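PDB 6IJF: Tae4 from Agrobacterium tumefaciens, which probably acts as a type VI secretion amidase effector that cleaves the peptide stems of peptidoglycan in rival bacteria. Local coordinates for residues C[4-7]-C[8-12]. Residues are numbered along the deposited sequence; the frame is centred on the assembly and turned at random.
Sequences VNFD and TLYSN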
ATOM      1  N   VAL C   4      22.561  -6.704 -26.576  1.00 70.43           N
ATOM      2  CA  VAL C   4      21.569  -7.597 -25.907  1.00 63.32           C
ATOM      3  C   VAL C   4      20.157  -7.208 -26.344  1.00 62.92           C
ATOM      4  O   VAL C   4      19.835  -6.041 -26.153  1.00 67.63           O
ATOM      5  CB  VAL C   4      21.596  -7.461 -24.376  1.00 65.80           C
ATOM      6  CG1 VAL C   4      20.980  -8.686 -23.716  1.00 62.73           C
ATOM      7  CG2 VAL C   4      22.979  -7.152 -23.811  1.00 63.57           C
ATOM      8  N   ASN C   5      19.319  -8.163 -26.753  1.00 55.55           N
ATOM      9  CA  ASN C   5      17.877  -7.905 -26.960  1.00 56.83           C
ATOM     10  C   ASN C   5      17.201  -7.891 -25.578  1.00 54.13           C
ATOM     11  O   ASN C   5      17.155  -8.959 -24.902  1.00 46.99           O
ATOM     12  CB  ASN C   5      17.225  -8.893 -27.929  1.00 59.85           C
ATOM     13  CG  ASN C   5      15.785  -8.534 -28.223  1.00 65.00           C
ATOM     14  OD1 ASN C   5      14.937  -8.553 -27.331  1.00 68.63           O
ATOM     15  ND2 ASN C   5      15.484  -8.215 -29.471  1.00 67.69           N
ATOM     16  N   PHE C   6      16.644  -6.740 -25.193  1.00 48.24           N
ATOM     17  CA  PHE C   6      15.920  -6.575 -23.916  1.00 47.70           C
ATOM     18  C   PHE C   6      14.772  -7.588 -23.827  1.00 46.36           C
ATOM     19  O   PHE C   6      14.581  -8.134 -22.737  1.00 44.91           O
ATOM     20  CB  PHE C   6      15.385  -5.150 -23.732  1.00 47.15           C
ATOM     21  CG  PHE C   6      14.725  -4.987 -22.391  1.00 42.20           C
ATOM     22  CD1 PHE C   6      15.495  -4.792 -21.250  1.00 47.30           C
ATOM     23  CD2 PHE C   6      13.365  -5.119 -22.252  1.00 40.31           C
ATOM     24  CE1 PHE C   6      14.904  -4.657 -20.010  1.00 42.57           C
ATOM     25  CE2 PHE C   6      12.769  -5.006 -21.002  1.00 46.16           C
ATOM     26  CZ  PHE C   6      13.546  -4.754 -19.882  1.00 45.63           C
ATOM     27  N   ASP C   7      14.009  -7.832 -24.903  1.00 45.77           N
ATOM     28  CA  ASP C   7      12.840  -8.747 -24.817  1.00 45.30           C
ATOM     29  C   ASP C   7      13.336 -10.151 -24.493  1.00 46.25           C
ATOM     30  O   ASP C   7      12.634 -10.863 -23.766  1.00 43.53           O
ATOM     31  CB  ASP C   7      11.992  -8.688 -26.079  1.00 55.51           C
ATOM     32  CG  ASP C   7      11.412  -7.293 -26.273  1.00 58.27           C
ATOM     33  OD1 ASP C   7      10.856  -6.743 -25.287  1.00 59.24           O
ATOM     34  OD2 ASP C   7      11.540  -6.762 -27.382  1.00 72.35           O
ATOM     35  N   THR C   8      14.517 -10.528 -24.987  1.00 46.54           N
ATOM     36  CA  THR C   8      15.112 -11.868 -24.724  1.00 44.05           C
ATOM     37  C   THR C   8      15.538 -11.917 -23.257  1.00 38.86           C
ATOM     38  O   THR C   8      15.193 -12.877 -22.561  1.00 39.88           O
ATOM     39  CB  THR C   8      16.281 -12.155 -25.672  1.00 46.75           C
ATOM     40  OG1 THR C   8      15.762 -12.139 -27.002  1.00 48.91           O
ATOM     41  CG2 THR C   8      16.957 -13.472 -25.381  1.00 51.79           C
ATOM     42  N   LEU C   9      16.282 -10.909 -22.805  1.00 40.16           N
ATOM     43  CA  LEU C   9      16.766 -10.812 -21.411  1.00 39.02           C
ATOM     44  C   LEU C   9      15.591 -10.919 -20.431  1.00 37.30           C
ATOM     45  O   LEU C   9      15.671 -11.738 -19.496  1.00 36.37           O
ATOM     46  CB  LEU C   9      17.475  -9.467 -21.274  1.00 43.29           C
ATOM     47  CG  LEU C   9      18.275  -9.314 -19.995  1.00 42.72           C
ATOM     48  CD1 LEU C   9      19.393 -10.364 -19.909  1.00 41.90           C
ATOM     49  CD2 LEU C   9      18.844  -7.896 -19.925  1.00 46.45           C
ATOM     50  N   TYR C  10      14.521 -10.162 -20.674  1.00 34.04           N
ATOM     51  CA  TYR C  10      13.324 -10.082 -19.793  1.00 36.73           C
ATOM     52  C   TYR C  10      12.600 -11.425 -19.766  1.00 38.78           C
ATOM     53  O   TYR C  10      12.229 -11.937 -18.676  1.00 36.53           O
ATOM     54  CB  TYR C  10      12.401  -8.957 -20.264  1.00 39.27           C
ATOM     55  CG  TYR C  10      11.338  -8.576 -19.265  1.00 40.19           C
ATOM     56  CD1 TYR C  10      10.118  -9.232 -19.196  1.00 48.88           C
ATOM     57  CD2 TYR C  10      11.569  -7.538 -18.376  1.00 44.00           C
ATOM     58  CE1 TYR C  10       9.141  -8.850 -18.281  1.00 48.84           C
ATOM     59  CE2 TYR C  10      10.615  -7.151 -17.456  1.00 43.53           C
ATOM     60  CZ  TYR C  10       9.404  -7.814 -17.397  1.00 48.22           C
ATOM     61  OH  TYR C  10       8.522  -7.411 -16.439  1.00 49.54           O
ATOM     62  N   SER C  11      12.393 -12.022 -20.944  1.00 42.33           N
ATOM     63  CA  SER C  11      11.759 -13.360 -21.080  1.00 43.63           C
ATOM     64  C   SER C  11      12.541 -14.396 -20.262  1.00 45.33           C
ATOM     65  O   SER C  11      11.933 -15.394 -19.855  1.00 41.94           O
ATOM     66  CB  SER C  11      11.668 -13.795 -22.531  1.00 48.51           C
ATOM     67  OG  SER C  11      12.951 -14.224 -23.001  1.00 44.20           O
ATOM     68  N   ASN C  12      13.850 -14.208 -20.060  1.00 41.11           N
ATOM     69  CA  ASN C  12      14.698 -15.194 -19.325  1.00 41.85           C
ATOM     70  C   ASN C  12      14.818 -14.882 -17.823  1.00 41.15           C
ATOM     71  O   ASN C  12      15.531 -15.642 -17.116  1.00 38.38           O
ATOM     72  CB  ASN C  12      16.073 -15.279 -19.979  1.00 38.76           C
ATOM     73  CG  ASN C  12      16.038 -16.073 -21.271  1.00 43.70           C
ATOM     74  OD1 ASN C  12      16.752 -15.759 -22.239  1.00 41.81           O
ATOM     75  ND2 ASN C  12      15.257 -17.138 -21.274  1.00 34.05           N
TER
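Asn5 and Thr8 meet where the chain turns into the short helix 6-11, their side chains crossing at about a right angle. From Asn5, CB lies 3.7 Å from Thr8 OG1, and CG stays close to the same hydroxyl, 3.8 Å from Thr8 OG1. At the tip OD1 accepts from Thr8 N at 3.1 Å, the donor tilted 29° from the carbonyl plane, and takes a weak, strongly bent second bond from Asp7 N. With CG anti to the backbone N (chi1 -175°), OD1 comes round to these amides of the first turn. Asn5 is thus the N-cap of the helix, and its own carbonyl also begins the regular i to i+4 pattern, Leu9 N reaching Asn5 O at 3.0 Å, almost straight and in the carbonyl plane. In this protein, whose family belongs to the papain-like clan CA, helix 6-11 lies between helix 48-58 and strand 131-137 of the antiparallel sheet; Leu9 touches both, packing on Ala55 and Phe56 of the helix and on Leu135 of the strand. One residue beyond Asn5, Phe6 pairs with Tyr10, the two running side by side in the same direction, their rings oblique with planes at 40° and Phe6 CZ 3.7 Å from Tyr10 CD2. Both CG atoms stand anti to their backbone N, which sends the two rings out together; Tyr10 N bonds to Phe6 O at 2.9 Å. The Tyr10 ring also makes a cation-pi contact with Arg137, while its OH bonds to His20 NE2. Near the end of the helix, Ser11 OG bonds to Thr8 O at 2.7 Å.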